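Local coordinates for protein PBP5 (Haemophilus influenzae, PDB 3A3J) that removes the C-terminal D-alanine from sugar-peptide precursors of the cell wall, as a D-alanyl-D-alanine carboxypeptidase, at residues A[241-244]-A[245-249]; A[123-126]-A[127-130]; A[116-119]-A[120-124]. One frame throughout, in Å; residues are numbered along the deposited sequence.

Interaction 1 (A[241-244]-A[245-249]); sequences ESKK and LLQWG
Lys243 and Gln247 meet one turn apart on helix 235-252, which packs on the five-stranded antiparallel sheet of the penicillin-binding domain. Four i to i+4 backbone bonds hold this piece of helix. Leu245 N donates to Glu241 O, and Leu246 N to Ser242 O at 2.9 Å. Gln247 N gives Lys243 O a nearly straight bond of 3.0 Å, with an N-H...O angle of 172°. Trp248 N closes the set on Lys244 O. The carbonyl oxygens of 241 to 244 thus each receive an amide from the next turn.

The side chains of Lys243 and Gln247 cross at an angle. Lys243 CG stands anti to the backbone N (chi1 -178°), and the rest of the chain runs on extended. Its CE comes within 3.1 Å of Gln247 NE2, a close touch without a hydrogen bond. The ammonium group goes past the amide to Asp193, with which it forms a salt bridge, and to the hydroxyl of Thr195.

On another side of the helix, Glu241 splits its carboxylate between two donors. OE1 accepts from the backbone N of Thr8. OE2 takes Lys244 NZ in a salt bridge, through the lone pair on the side of OE1. The buried Ser242 hydroxyl is hydrogen-bonded to the carbonyl of Arg238, one turn back. The indole NE1 of Trp248 is bonded to Thr3 O, which joins the helix to the N-terminal segment of the chain.

Leu245 and Leu246 face the sheet, touching Tyr12 and Leu14 of strand 11-16 respectively. Leu246 CG also lies 3.3 Å from Ser242 O, the same oxygen that receives the Leu246 amide.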
loop_
_atom_site.group_PDB
_atom_site.type_symbol
_atom_site.label_atom_id
_atom_site.label_comp_id
_atom_site.label_asym_id
_atom_site.label_seq_id
_atom_site.Cartn_x
_atom_site.Cartn_y
_atom_site.Cartn_z
ATOM N N GLU A 241 -9.553 9.217 -14.576
ATOM C CA GLU A 241 -8.381 9.887 -14.048
ATOM C C GLU A 241 -7.349 8.877 -13.505
ATOM O O GLU A 241 -6.147 9.102 -13.608
ATOM C CB GLU A 241 -8.763 10.877 -12.976
ATOM C CG GLU A 241 -9.729 11.909 -13.445
ATOM C CD GLU A 241 -9.212 12.553 -14.741
ATOM O OE1 GLU A 241 -8.221 13.300 -14.687
ATOM O OE2 GLU A 241 -9.786 12.339 -15.815
ATOM N N SER A 242 -7.814 7.757 -12.954
ATOM C CA SER A 242 -6.883 6.814 -12.406
ATOM C C SER A 242 -6.141 6.173 -13.553
ATOM O O SER A 242 -4.914 6.022 -13.499
ATOM C CB SER A 242 -7.576 5.737 -11.573
ATOM O OG SER A 242 -7.911 6.292 -10.324
ATOM N N LYS A 243 -6.908 5.670 -14.524
ATOM C CA LYS A 243 -6.319 5.054 -15.719
ATOM C C LYS A 243 -5.349 6.040 -16.401
ATOM O O LYS A 243 -4.286 5.657 -16.852
ATOM C CB LYS A 243 -7.428 4.596 -16.669
ATOM C CG LYS A 243 -6.897 3.916 -17.912
ATOM C CD LYS A 243 -7.964 3.047 -18.595
ATOM C CE LYS A 243 -7.520 2.795 -20.057
ATOM N NZ LYS A 243 -8.202 1.609 -20.710
ATOM N N LYS A 244 -5.685 7.320 -16.415
ATOM C CA LYS A 244 -4.772 8.319 -16.937
ATOM C C LYS A 244 -3.405 8.334 -16.184
ATOM O O LYS A 244 -2.309 8.449 -16.806
ATOM C CB LYS A 244 -5.402 9.712 -16.872
ATOM C CG LYS A 244 -6.237 10.105 -18.127
ATOM C CD LYS A 244 -6.746 11.547 -18.096
ATOM C CE LYS A 244 -8.164 11.669 -18.730
ATOM N NZ LYS A 244 -8.685 13.000 -18.385
ATOM N N LEU A 245 -3.463 8.329 -14.845
ATOM C CA LEU A 245 -2.236 8.277 -14.039
ATOM C C LEU A 245 -1.462 7.011 -14.323
ATOM O O LEU A 245 -0.246 7.057 -14.569
ATOM C CB LEU A 245 -2.562 8.345 -12.558
ATOM C CG LEU A 245 -2.884 9.783 -12.181
ATOM C CD1 LEU A 245 -3.535 9.753 -10.761
ATOM C CD2 LEU A 245 -1.579 10.635 -12.132
ATOM N N LEU A 246 -2.147 5.876 -14.317
ATOM C CA LEU A 246 -1.437 4.640 -14.444
ATOM C C LEU A 246 -0.703 4.563 -15.836
ATOM O O LEU A 246 0.493 4.251 -15.894
ATOM C CB LEU A 246 -2.387 3.480 -14.223
ATOM C CG LEU A 246 -3.004 3.437 -12.809
ATOM C CD1 LEU A 246 -4.075 2.337 -12.760
ATOM C CD2 LEU A 246 -1.906 3.193 -11.735
ATOM N N GLN A 247 -1.432 4.837 -16.927
ATOM C CA GLN A 247 -0.891 4.776 -18.298
ATOM C C GLN A 247 0.230 5.769 -18.524
ATOM O O GLN A 247 1.205 5.437 -19.149
ATOM C CB GLN A 247 -1.992 4.975 -19.347
ATOM C CG GLN A 247 -2.940 3.783 -19.480
ATOM C CD GLN A 247 -4.086 4.135 -20.448
ATOM O OE1 GLN A 247 -4.435 5.331 -20.624
ATOM N NE2 GLN A 247 -4.633 3.119 -21.101
ATOM N N TRP A 248 0.110 6.976 -18.000
ATOM C CA TRP A 248 1.220 7.894 -18.026
ATOM C C TRP A 248 2.399 7.305 -17.307
ATOM O O TRP A 248 3.585 7.504 -17.698
ATOM C CB TRP A 248 0.838 9.147 -17.286
ATOM C CG TRP A 248 1.871 10.231 -17.278
ATOM C CD1 TRP A 248 2.174 11.084 -18.317
ATOM C CD2 TRP A 248 2.710 10.638 -16.174
ATOM N NE1 TRP A 248 3.116 11.994 -17.923
ATOM C CE2 TRP A 248 3.482 11.739 -16.622
ATOM C CE3 TRP A 248 2.897 10.174 -14.866
ATOM C CZ2 TRP A 248 4.424 12.373 -15.805
ATOM C CZ3 TRP A 248 3.807 10.806 -14.058
ATOM C CH2 TRP A 248 4.559 11.909 -14.524
ATOM N N GLY A 249 2.105 6.628 -16.197
ATOM C CA GLY A 249 3.180 6.000 -15.434
ATOM C C GLY A 249 3.845 4.901 -16.234
ATOM O O GLY A 249 5.035 4.967 -16.472
#

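Interaction 2 (A[123-126]-A[127-130]); sequences NKYV and QQFG
The C-terminal turn of helix 115-128 brings Tyr125 against Gln128 and Phe129. Tyr125 and Gln128 run side by side and point the same way. The Gln128 amide is set at the edge of the phenol ring, with NE2 near the ring plane and 3.5 Å from Tyr125 CD1. The two planes are 74° apart. Gln128 reaches this place because its CG is anti to the backbone N (chi1 179°) and the chain beyond is extended. Lys124 bends at chi3, and its CE lies over one face of the same ring, offset toward the rim.

Phe129 turns one ring face to the backbone of Tyr125. Its CG is 3.2 Å from Tyr125 O, and that oxygen also accepts Phe129 N at 2.7 Å. CZ of Phe129 touches Tyr125 CB at 4.3 Å.

The helix closes here in a Schellman motif. Gly130 has positive phi (80°), an angle that suits glycine, and its N donates to Gln127 O. Upstream, Lys124 O accepts Gln128 N at 2.9 Å and, weakly, Gln127 N. A further weak bond runs from Gln127 N to Asn123 O.

Both aromatic rings meet Tyr44 of helix 38-51 edge-to-face, and Phe129 also stacks on His160. Val126 packs on Leu131, Thr134 and Phe136. The Asn123 side-chain NH2 donates to Phe136 O.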
loop_
_atom_site.group_PDB
_atom_site.type_symbol
_atom_site.label_atom_id
_atom_site.label_comp_id
_atom_site.label_asym_id
_atom_site.label_seq_id
_atom_site.Cartn_x
_atom_site.Cartn_y
_atom_site.Cartn_z
ATOM N N ASN A 123 -5.312 2.357 14.446
ATOM C CA ASN A 123 -4.455 3.533 14.665
ATOM C C ASN A 123 -3.061 3.084 15.095
ATOM O O ASN A 123 -2.128 3.748 14.819
ATOM C CB ASN A 123 -5.035 4.548 15.614
ATOM C CG ASN A 123 -6.218 5.298 15.001
ATOM O OD1 ASN A 123 -6.216 5.583 13.813
ATOM N ND2 ASN A 123 -7.235 5.628 15.821
ATOM N N LYS A 124 -2.954 1.912 15.695
ATOM C CA LYS A 124 -1.647 1.333 15.950
ATOM C C LYS A 124 -0.930 1.334 14.595
ATOM O O LYS A 124 0.175 1.844 14.496
ATOM C CB LYS A 124 -1.729 -0.103 16.521
ATOM C CG LYS A 124 -0.348 -0.747 16.842
ATOM C CD LYS A 124 -0.368 -2.257 17.212
ATOM C CE LYS A 124 -0.756 -3.165 16.105
ATOM N NZ LYS A 124 -0.962 -4.597 16.592
ATOM N N TYR A 125 -1.566 0.752 13.553
ATOM C CA TYR A 125 -0.870 0.507 12.276
ATOM C C TYR A 125 -0.585 1.824 11.566
ATOM O O TYR A 125 0.342 1.936 10.786
ATOM C CB TYR A 125 -1.666 -0.429 11.415
ATOM C CG TYR A 125 -1.595 -1.866 11.870
ATOM C CD1 TYR A 125 -0.368 -2.520 12.021
ATOM C CD2 TYR A 125 -2.738 -2.556 12.179
ATOM C CE1 TYR A 125 -0.303 -3.825 12.409
ATOM C CE2 TYR A 125 -2.670 -3.852 12.595
ATOM C CZ TYR A 125 -1.467 -4.470 12.724
ATOM O OH TYR A 125 -1.440 -5.792 13.097
ATOM N N VAL A 126 -1.385 2.816 11.851
ATOM C CA VAL A 126 -1.173 4.149 11.310
ATOM C C VAL A 126 0.245 4.607 11.757
ATOM O O VAL A 126 0.997 5.240 10.956
ATOM C CB VAL A 126 -2.287 5.152 11.764
ATOM C CG1 VAL A 126 -1.901 6.613 11.481
ATOM C CG2 VAL A 126 -3.665 4.865 11.088
ATOM N N GLN A 127 0.586 4.317 13.025
ATOM C CA GLN A 127 1.883 4.742 13.649
ATOM C C GLN A 127 2.935 3.869 13.094
ATOM O O GLN A 127 4.045 4.296 12.724
ATOM C CB GLN A 127 1.864 4.486 15.182
ATOM C CG GLN A 127 0.894 5.369 15.862
ATOM C CD GLN A 127 1.170 6.756 15.375
ATOM O OE1 GLN A 127 2.317 7.060 15.095
ATOM N NE2 GLN A 127 0.147 7.615 15.274
ATOM N N GLN A 128 2.617 2.603 13.069
ATOM C CA GLN A 128 3.612 1.685 12.673
ATOM C C GLN A 128 3.969 1.868 11.170
ATOM O O GLN A 128 5.098 1.608 10.801
ATOM C CB GLN A 128 3.082 0.328 12.969
ATOM C CG GLN A 128 3.958 -0.806 12.613
ATOM C CD GLN A 128 3.209 -2.046 12.918
ATOM O OE1 GLN A 128 2.642 -2.158 14.004
ATOM N NE2 GLN A 128 3.149 -2.981 11.962
ATOM N N PHE A 129 3.025 2.296 10.309
ATOM C CA PHE A 129 3.338 2.567 8.879
ATOM C C PHE A 129 4.056 3.896 8.720
ATOM O O PHE A 129 4.520 4.201 7.628
ATOM C CB PHE A 129 2.054 2.646 7.980
ATOM C CG PHE A 129 1.316 1.349 7.841
ATOM C CD1 PHE A 129 1.863 0.187 8.287
ATOM C CD2 PHE A 129 0.076 1.299 7.200
ATOM C CE1 PHE A 129 1.192 -1.020 8.135
ATOM C CE2 PHE A 129 -0.618 0.109 7.019
ATOM C CZ PHE A 129 -0.087 -1.067 7.487
ATOM N N GLY A 130 4.115 4.722 9.767
ATOM C CA GLY A 130 4.765 6.032 9.627
ATOM C C GLY A 130 3.993 7.169 8.988
ATOM O O GLY A 130 4.586 8.075 8.377
#

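Interaction 3 (A[116-119]-A[120-124]); sequences PNFV and ETMNK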
loop_
_atom_site.group_PDB
_atom_site.type_symbol
_atom_site.label_atom_id
_atom_site.label_comp_id
_atom_site.label_asym_id
_atom_site.label_seq_id
_atom_site.Cartn_x
_atom_site.Cartn_y
_atom_site.Cartn_z
ATOM N N PRO A 116 -14.684 0.467 19.431
ATOM C CA PRO A 116 -13.626 1.422 19.836
ATOM C C PRO A 116 -12.242 0.738 20.033
ATOM O O PRO A 116 -11.220 1.312 19.694
ATOM C CB PRO A 116 -14.186 2.037 21.141
ATOM C CG PRO A 116 -15.686 1.950 20.962
ATOM C CD PRO A 116 -15.894 0.583 20.280
ATOM N N ASN A 117 -12.193 -0.486 20.522
ATOM C CA ASN A 117 -10.891 -1.068 20.763
ATOM C C ASN A 117 -10.257 -1.451 19.408
ATOM O O ASN A 117 -9.052 -1.250 19.193
ATOM C CB ASN A 117 -11.032 -2.278 21.663
ATOM C CG ASN A 117 -11.404 -1.893 23.115
ATOM O OD1 ASN A 117 -11.343 -0.714 23.523
ATOM N ND2 ASN A 117 -11.799 -2.887 23.879
ATOM N N PHE A 118 -11.074 -1.984 18.482
ATOM C CA PHE A 118 -10.579 -2.376 17.176
ATOM C C PHE A 118 -9.991 -1.199 16.440
ATOM O O PHE A 118 -8.981 -1.335 15.790
ATOM C CB PHE A 118 -11.692 -2.977 16.316
ATOM C CG PHE A 118 -11.256 -3.343 14.929
ATOM C CD1 PHE A 118 -10.756 -4.605 14.665
ATOM C CD2 PHE A 118 -11.372 -2.418 13.875
ATOM C CE1 PHE A 118 -10.411 -4.943 13.363
ATOM C CE2 PHE A 118 -11.009 -2.740 12.585
ATOM C CZ PHE A 118 -10.540 -4.003 12.331
ATOM N N VAL A 119 -10.651 -0.068 16.545
ATOM C CA VAL A 119 -10.279 1.113 15.859
ATOM C C VAL A 119 -8.852 1.507 16.312
ATOM O O VAL A 119 -8.103 2.178 15.579
ATOM C CB VAL A 119 -11.262 2.273 16.178
ATOM C CG1 VAL A 119 -10.697 3.515 15.708
ATOM C CG2 VAL A 119 -12.655 2.093 15.495
ATOM N N GLU A 120 -8.499 1.115 17.551
ATOM C CA GLU A 120 -7.265 1.556 18.151
ATOM C C GLU A 120 -6.119 0.760 17.526
ATOM O O GLU A 120 -5.023 1.290 17.372
ATOM C CB GLU A 120 -7.343 1.382 19.674
ATOM C CG GLU A 120 -6.499 2.332 20.366
ATOM C CD GLU A 120 -6.601 3.749 19.775
ATOM O OE1 GLU A 120 -7.717 4.278 19.531
ATOM O OE2 GLU A 120 -5.531 4.350 19.603
ATOM N N THR A 121 -6.379 -0.510 17.200
ATOM C CA THR A 121 -5.464 -1.301 16.395
ATOM C C THR A 121 -5.227 -0.700 14.989
ATOM O O THR A 121 -4.098 -0.770 14.455
ATOM C CB THR A 121 -5.968 -2.705 16.274
ATOM O OG1 THR A 121 -5.975 -3.270 17.573
ATOM C CG2 THR A 121 -5.022 -3.593 15.432
ATOM N N MET A 122 -6.263 -0.093 14.420
ATOM C CA MET A 122 -6.185 0.542 13.137
ATOM C C MET A 122 -5.191 1.647 13.315
ATOM O O MET A 122 -4.346 1.881 12.443
ATOM C CB MET A 122 -7.563 1.158 12.687
ATOM C CG MET A 122 -8.633 0.112 12.285
ATOM S SD MET A 122 -10.207 0.980 12.025
ATOM C CE MET A 122 -10.059 1.499 10.275
ATOM N N ASN A 123 -5.312 2.357 14.446
ATOM C CA ASN A 123 -4.455 3.533 14.665
ATOM C C ASN A 123 -3.061 3.084 15.095
ATOM O O ASN A 123 -2.128 3.748 14.819
ATOM C CB ASN A 123 -5.035 4.548 15.614
ATOM C CG ASN A 123 -6.218 5.298 15.001
ATOM O OD1 ASN A 123 -6.216 5.583 13.813
ATOM N ND2 ASN A 123 -7.235 5.628 15.821
ATOM N N LYS A 124 -2.954 1.912 15.695
ATOM C CA LYS A 124 -1.647 1.333 15.950
ATOM C C LYS A 124 -0.930 1.334 14.595
ATOM O O LYS A 124 0.175 1.844 14.496
ATOM C CB LYS A 124 -1.729 -0.103 16.521
ATOM C CG LYS A 124 -0.348 -0.747 16.842
ATOM C CD LYS A 124 -0.368 -2.257 17.212
ATOM C CE LYS A 124 -0.756 -3.165 16.105
ATOM N NZ LYS A 124 -0.962 -4.597 16.592
#
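Phe118 and Met122 touch one turn apart on helix 115-128 and form a Met-aromatic contact. Phe118 CG is trans to the backbone N (chi1 177°), which carries the ring out from the helix and turns its CD2-CE2 side to Met122. Met122 has CG beside its own backbone N and anti to the carbonyl carbon (chi1 -72°). Its chain then runs straight at chi2 and bends at chi3. Met122 CG comes to 3.7 Å from Phe118 CE2. The sulfur SD is 5.0 Å from the ring centroid and 68° off the ring normal, an oblique approach.

Val119 CG2 lies 4.4 Å from Met122 SD. The Val119 and Asn123 side chains lie side by side and point the same way, with CG1 and Asn123 ND2 4.1 Å apart. That amide nitrogen is hydrogen-bonded to Phe136 O, and CG1 only touches it. Val119 O accepts Asn123 N at 3.0 Å, and Met122 CB also crowds this oxygen.

Met122 N donates to Phe118 O in the carbonyl plane. Glu120 N is bonded to Asn117 O at 2.9 Å, but it comes from well above the carbonyl plane. Its bond to Pro116 O is weak, as is that from Thr121 N to Asn117 O.

Near the start of the helix, Asn114 OD1 accepts the backbone N of Asn117. The Phe118 ring packs on Ala108, Ile111 and Ser112 of helix 101-112 and on Val45 of helix 38-51. Met122 rests on Thr38 and Thr42 of helix 38-51, about 7 Å from the side chain of Lys39, the probable proton acceptor of the active site.

How the interactions relate
Interactions 3 and 2 follow each other along helix 115-128 and share Asn123 and Lys124. Their centres are about 10 Å apart. Interaction 3 covers the earlier turns and interaction 2 the C-terminal end, and both pack against helix 38-51, which carries Lys39. Interaction 1 comes later in the chain, on helix 235-252. Its centre is about 28 Å from that of interaction 2 and about 33 Å from that of interaction 3, on the opposite side of the chain's centre, and it touches neither. It belongs to the helix packed on the five-stranded sheet. The contacts therefore mark two separate parts of the penicillin-binding fold, the helical cluster and the sheet with its covering helix.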